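Nucleoside permease NupG (Escherichia coli K-12, PDB 7DLA) imports purine and pyrimidine nucleosides such as adenosine, uridine and thymidine across the inner membrane by symport with protons, as a member of the major facilitator superfamily. Local coordinates at residues Q14-W18 and Y106-L110; A62-A68 and I182-Q188. The protein carries 1 engineered substitution. One frame throughout, in Å; residues are numbered along the deposited sequence.

Contact 1: Q14-W18 and Y106-L110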
loop_
_atom_site.group_PDB
_atom_site.type_symbol
_atom_site.label_atom_id
_atom_site.label_comp_id
_atom_site.label_asym_id
_atom_site.label_seq_id
_atom_site.Cartn_x
_atom_site.Cartn_y
_atom_site.Cartn_z
ATOM N N GLN A 14 0.292 9.634 -10.938
ATOM C CA GLN A 14 0.785 8.324 -10.551
ATOM C C GLN A 14 -0.040 7.780 -9.403
ATOM O O GLN A 14 -0.377 6.591 -9.353
ATOM C CB GLN A 14 2.248 8.404 -10.125
ATOM C CG GLN A 14 2.711 7.169 -9.385
ATOM C CD GLN A 14 3.038 6.025 -10.320
ATOM O OE1 GLN A 14 3.415 6.244 -11.467
ATOM N NE2 GLN A 14 2.860 4.802 -9.854
ATOM N N PHE A 15 -0.382 8.660 -8.475
ATOM C CA PHE A 15 -1.114 8.171 -7.321
ATOM C C PHE A 15 -2.606 8.430 -7.374
ATOM O O PHE A 15 -3.371 7.687 -6.756
ATOM C CB PHE A 15 -0.520 8.777 -6.065
ATOM C CG PHE A 15 0.810 8.241 -5.770
ATOM C CD1 PHE A 15 0.963 6.894 -5.490
ATOM C CD2 PHE A 15 1.928 9.046 -5.842
ATOM C CE1 PHE A 15 2.212 6.379 -5.226
ATOM C CE2 PHE A 15 3.177 8.545 -5.574
ATOM C CZ PHE A 15 3.322 7.207 -5.266
ATOM N N CYS A 16 -3.038 9.460 -8.086
ATOM C CA CYS A 16 -4.458 9.694 -8.261
ATOM C C CYS A 16 -5.104 8.474 -8.883
ATOM O O CYS A 16 -6.111 7.972 -8.375
ATOM C CB CYS A 16 -4.670 10.919 -9.139
ATOM S SG CYS A 16 -6.248 11.644 -8.868
ATOM N N LEU A 17 -4.498 7.945 -9.956
ATOM C CA LEU A 17 -5.098 6.794 -10.631
ATOM C C LEU A 17 -5.228 5.617 -9.684
ATOM O O LEU A 17 -6.204 4.869 -9.761
ATOM C CB LEU A 17 -4.301 6.381 -11.872
ATOM C CG LEU A 17 -2.954 5.654 -11.794
ATOM C CD1 LEU A 17 -3.063 4.117 -11.708
ATOM C CD2 LEU A 17 -2.114 6.034 -12.982
ATOM N N TRP A 18 -4.250 5.419 -8.802
ATOM C CA TRP A 18 -4.350 4.324 -7.838
ATOM C C TRP A 18 -5.427 4.582 -6.779
ATOM O O TRP A 18 -6.248 3.697 -6.503
ATOM C CB TRP A 18 -2.995 4.086 -7.180
ATOM C CG TRP A 18 -2.702 2.620 -6.835
ATOM C CD1 TRP A 18 -3.187 1.513 -7.470
ATOM C CD2 TRP A 18 -1.791 2.140 -5.841
ATOM N NE1 TRP A 18 -2.678 0.374 -6.899
ATOM C CE2 TRP A 18 -1.813 0.731 -5.900
ATOM C CE3 TRP A 18 -0.972 2.764 -4.892
ATOM C CZ2 TRP A 18 -1.043 -0.065 -5.049
ATOM C CZ3 TRP A 18 -0.218 1.978 -4.052
ATOM C CH2 TRP A 18 -0.257 0.574 -4.134
ATOM N N TYR A 106 1.462 -2.097 -12.716
ATOM C CA TYR A 106 1.473 -0.897 -11.897
ATOM C C TYR A 106 2.563 -0.899 -10.846
ATOM O O TYR A 106 3.164 0.144 -10.595
ATOM C CB TYR A 106 0.128 -0.707 -11.219
ATOM C CG TYR A 106 0.100 0.559 -10.408
ATOM C CD1 TYR A 106 0.521 0.584 -9.086
ATOM C CD2 TYR A 106 -0.215 1.758 -11.009
ATOM C CE1 TYR A 106 0.509 1.754 -8.371
ATOM C CE2 TYR A 106 -0.200 2.928 -10.309
ATOM C CZ TYR A 106 0.153 2.927 -9.000
ATOM O OH TYR A 106 0.140 4.133 -8.349
ATOM N N MET A 107 2.762 -2.022 -10.172
ATOM C CA MET A 107 3.771 -2.153 -9.125
ATOM C C MET A 107 5.149 -1.665 -9.556
ATOM O O MET A 107 5.757 -0.874 -8.816
ATOM C CB MET A 107 3.808 -3.621 -8.694
ATOM C CG MET A 107 2.673 -4.048 -7.796
ATOM S SD MET A 107 1.686 -2.759 -7.017
ATOM C CE MET A 107 2.820 -1.927 -5.940
ATOM N N PRO A 108 5.689 -2.059 -10.713
ATOM C CA PRO A 108 7.010 -1.548 -11.099
ATOM C C PRO A 108 7.068 -0.033 -11.251
ATOM O O PRO A 108 8.136 0.572 -11.054
ATOM C CB PRO A 108 7.252 -2.275 -12.427
ATOM C CG PRO A 108 6.474 -3.546 -12.278
ATOM C CD PRO A 108 5.217 -3.058 -11.693
ATOM N N THR A 109 5.952 0.613 -11.613
ATOM C CA THR A 109 6.000 2.054 -11.857
ATOM C C THR A 109 6.363 2.810 -10.588
ATOM O O THR A 109 6.910 3.916 -10.669
ATOM C CB THR A 109 4.664 2.577 -12.459
ATOM O OG1 THR A 109 3.587 2.470 -11.523
ATOM C CG2 THR A 109 4.309 1.798 -13.695
ATOM N N LEU A 110 6.130 2.192 -9.429
ATOM C CA LEU A 110 6.410 2.821 -8.144
ATOM C C LEU A 110 7.888 3.186 -7.987
ATOM O O LEU A 110 8.212 4.205 -7.363
ATOM C CB LEU A 110 5.941 1.889 -7.038
ATOM C CG LEU A 110 4.685 2.320 -6.281
ATOM C CD1 LEU A 110 3.536 2.641 -7.230
ATOM C CD2 LEU A 110 4.270 1.198 -5.354
#
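W18 and Y106 lie face to face, the five-membered ring of the indole 4.0 Å from the phenol ring between centroids and the planes tilted by 26°. CE1 of Y106 sits over the centre of the indole, whereas W18 CD1 lies toward the rim of the phenol. Y106 reaches across because its CG is anti to the backbone N (chi1 -178°). L17 CD1 approaches the phenol obliquely, 3.4 Å from Y106 CE2, and M107 SD makes an oblique Met-aromatic contact with the indole, 4.3 Å from W18 CZ2.

At its hydroxyl end the phenol turns polar: Y106 OH donates to the main-chain O of Q14 at 2.7 Å, with the donor tilted from the carbonyl plane. A bend at chi2 brings the amide of Q14 over to 106-110, where NE2 gives a nearly straight bond (173°) in the amide plane to T109 OG1, 3.0 Å away. T109 OG1 in turn donates a hydrogen bond to Y106 O, so the one oxygen both accepts and donates. Q14 OE1 is taken by H76 and Y72 of helix 68-86, which fixes the rotation of the amide.

Helices 3-19 and 92-122 run roughly antiparallel here, within the N-terminal half of the transporter. Helix 68-86 packs on T109, helix 160-177 on L17, and helices 37-64 and 138-152 on W18.

Contact 2: A62-A68 and I182-Q188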
loop_
_atom_site.group_PDB
_atom_site.type_symbol
_atom_site.label_atom_id
_atom_site.label_comp_id
_atom_site.label_asym_id
_atom_site.label_seq_id
_atom_site.Cartn_x
_atom_site.Cartn_y
_atom_site.Cartn_z
ATOM N N ALA A 62 14.806 -1.347 -17.059
ATOM C CA ALA A 62 15.045 0.092 -17.052
ATOM C C ALA A 62 16.531 0.393 -17.020
ATOM O O ALA A 62 17.006 1.299 -17.718
ATOM C CB ALA A 62 14.349 0.733 -15.855
ATOM N N ASP A 63 17.283 -0.376 -16.216
ATOM C CA ASP A 63 18.722 -0.153 -16.093
ATOM C C ASP A 63 19.535 -0.697 -17.262
ATOM O O ASP A 63 20.680 -0.262 -17.448
ATOM C CB ASP A 63 19.276 -0.752 -14.806
ATOM C CG ASP A 63 20.489 0.017 -14.296
ATOM O OD1 ASP A 63 20.346 1.192 -13.895
ATOM O OD2 ASP A 63 21.607 -0.538 -14.371
ATOM N N LYS A 64 19.013 -1.647 -18.052
ATOM C CA LYS A 64 19.902 -2.185 -19.084
ATOM C C LYS A 64 19.412 -2.085 -20.532
ATOM O O LYS A 64 20.257 -1.912 -21.410
ATOM C CB LYS A 64 20.297 -3.653 -18.780
ATOM C CG LYS A 64 21.187 -3.840 -17.514
ATOM C CD LYS A 64 21.520 -5.305 -17.232
ATOM C CE LYS A 64 21.289 -6.139 -18.495
ATOM N NZ LYS A 64 21.984 -7.452 -18.514
ATOM N N TRP A 65 18.112 -2.183 -20.834
ATOM C CA TRP A 65 17.719 -2.233 -22.253
ATOM C C TRP A 65 16.704 -1.180 -22.736
ATOM O O TRP A 65 16.538 -1.037 -23.954
ATOM C CB TRP A 65 17.169 -3.621 -22.638
ATOM C CG TRP A 65 17.929 -4.859 -22.175
ATOM C CD1 TRP A 65 18.974 -5.467 -22.819
ATOM C CD2 TRP A 65 17.606 -5.717 -21.055
ATOM N NE1 TRP A 65 19.359 -6.596 -22.137
ATOM C CE2 TRP A 65 18.533 -6.774 -21.056
ATOM C CE3 TRP A 65 16.641 -5.677 -20.040
ATOM C CZ2 TRP A 65 18.519 -7.776 -20.084
ATOM C CZ3 TRP A 65 16.638 -6.674 -19.078
ATOM C CH2 TRP A 65 17.563 -7.704 -19.109
ATOM N N LEU A 66 16.025 -0.455 -21.861
ATOM C CA LEU A 66 14.926 0.366 -22.318
ATOM C C LEU A 66 14.799 1.544 -21.374
ATOM O O LEU A 66 14.762 1.370 -20.160
ATOM C CB LEU A 66 13.621 -0.421 -22.338
ATOM C CG LEU A 66 12.595 -0.064 -23.406
ATOM C CD1 LEU A 66 11.381 -1.005 -23.440
ATOM C CD2 LEU A 66 12.194 1.338 -23.259
ATOM N N SER A 67 14.741 2.743 -21.942
ATOM C CA SER A 67 14.583 3.927 -21.112
ATOM C C SER A 67 13.499 3.712 -20.070
ATOM O O SER A 67 12.485 3.069 -20.324
ATOM C CB SER A 67 14.244 5.150 -21.934
ATOM O OG SER A 67 13.821 6.197 -21.073
ATOM N N ALA A 68 13.726 4.255 -18.875
ATOM C CA ALA A 68 12.697 4.220 -17.843
ATOM C C ALA A 68 11.424 4.906 -18.322
ATOM O O ALA A 68 10.317 4.493 -17.959
ATOM C CB ALA A 68 13.222 4.879 -16.573
ATOM N N ILE A 182 15.094 9.835 -20.749
ATOM C CA ILE A 182 15.753 9.325 -19.543
ATOM C C ILE A 182 16.663 8.180 -19.989
ATOM O O ILE A 182 16.153 7.114 -20.368
ATOM C CB ILE A 182 14.730 8.875 -18.500
ATOM C CG1 ILE A 182 13.767 10.041 -18.231
ATOM C CG2 ILE A 182 15.436 8.410 -17.243
ATOM C CD1 ILE A 182 14.470 11.326 -17.866
ATOM N N PRO A 183 17.986 8.364 -19.994
ATOM C CA PRO A 183 18.845 7.340 -20.587
ATOM C C PRO A 183 18.744 6.058 -19.792
ATOM O O PRO A 183 18.260 6.031 -18.657
ATOM C CB PRO A 183 20.236 7.957 -20.474
ATOM C CG PRO A 183 20.140 8.681 -19.238
ATOM C CD PRO A 183 18.818 9.377 -19.318
ATOM N N VAL A 184 19.149 4.969 -20.430
ATOM C CA VAL A 184 19.343 3.734 -19.690
ATOM C C VAL A 184 20.546 3.932 -18.767
ATOM O O VAL A 184 21.661 4.229 -19.223
ATOM C CB VAL A 184 19.475 2.543 -20.659
ATOM C CG1 VAL A 184 20.599 2.752 -21.671
ATOM C CG2 VAL A 184 19.616 1.247 -19.905
ATOM N N ALA A 185 20.296 3.849 -17.451
ATOM C CA ALA A 185 21.278 4.295 -16.468
ATOM C C ALA A 185 22.562 3.481 -16.552
ATOM O O ALA A 185 23.667 4.030 -16.421
ATOM C CB ALA A 185 20.680 4.216 -15.064
ATOM N N LYS A 186 22.432 2.165 -16.752
ATOM C CA LYS A 186 23.575 1.256 -16.903
ATOM C C LYS A 186 24.498 1.328 -15.693
ATOM O O LYS A 186 25.707 1.107 -15.803
ATOM C CB LYS A 186 24.352 1.562 -18.185
ATOM C CG LYS A 186 24.112 0.603 -19.398
ATOM C CD LYS A 186 24.908 1.123 -20.638
ATOM C CE LYS A 186 24.617 0.293 -21.920
ATOM N NZ LYS A 186 25.633 0.633 -23.017
ATOM N N GLN A 187 23.918 1.642 -14.527
ATOM C CA GLN A 187 24.686 1.652 -13.284
ATOM C C GLN A 187 24.983 0.229 -12.829
ATOM O O GLN A 187 26.117 -0.092 -12.459
ATOM C CB GLN A 187 23.914 2.419 -12.213
ATOM C CG GLN A 187 24.355 3.849 -12.043
ATOM C CD GLN A 187 23.310 4.652 -11.335
ATOM O OE1 GLN A 187 22.177 4.193 -11.177
ATOM N NE2 GLN A 187 23.667 5.870 -10.921
ATOM N N GLN A 188 23.968 -0.631 -12.870
ATOM C CA GLN A 188 24.099 -2.071 -12.692
ATOM C C GLN A 188 24.579 -2.676 -14.000
ATOM O O GLN A 188 23.827 -2.724 -14.986
ATOM C CB GLN A 188 22.756 -2.663 -12.310
ATOM C CG GLN A 188 22.237 -2.271 -10.988
ATOM C CD GLN A 188 20.886 -2.886 -10.819
ATOM O OE1 GLN A 188 20.208 -3.175 -11.817
ATOM N NE2 GLN A 188 20.490 -3.152 -9.569
#
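The short cytoplasmic turn between helices 37-64 and 68-86 is bound along one side by I182-Q188, an irregular segment of the cytoplasmic loop between helix 160-177 and helix 193-197. D63, in the last turn of helix 37-64, is the main anchor. Its carboxylate, with CG anti to the backbone N (chi1 -151°), is carried to the loop, where OD2 accepts the main-chain N of Q188 at 2.8 Å. The donor comes to the syn side of the oxygen, 25° out of the carboxylate plane, and the bond is bent (136°). Q187 N lies 3.2 Å from the same OD2. The other oxygen, OD1, rests against the methyl of A185, 3.3 Å from its CB. The carbonyl of D63 takes part as well: K186 N makes a weak hydrogen bond to D63 O, and K186 CA adds a CH...O contact.

Such a short turn between the second and third transmembrane helices lies on the cytoplasmic face of major facilitator transporters, and here it is met by the start of the long segment joining the two six-helix halves. V184 lies against the end of helix 37-64, where its CG2 packs against the main chain at D63 and also against the carbonyls of A62 and K64. Farther along, S67 stands at the N-cap of helix 68-86. Its OG caps K69 N and donates to I182 O at 2.6 Å, arriving in the carbonyl plane on a lone pair. Beside it A68 CB meets I182 CG2 at 4.2 Å, while helix 92-122 backs both residues, L112 against A68 and Y119 against I182.

Overall arrangement
Both contacts lie in the same half of the transporter, with centres about 20 Å apart and nearest atoms about 8 Å apart, so they do not touch. Contact 1 is the deeper, about 10 Å from the chain centre, and joins two transmembrane helices through aromatic stacking and side-chain hydrogen bonds. Contact 2, about 26 Å out on the cytoplasmic side, ties a turn to a loop, and each of its hydrogen bonds uses a main-chain atom of that loop. Helices 37-64, 68-86 and 92-122 connect the two places: W18 and T109 of contact 1 pack against the first two, which the turn of contact 2 joins, and L112 of the third touches A62 and A68.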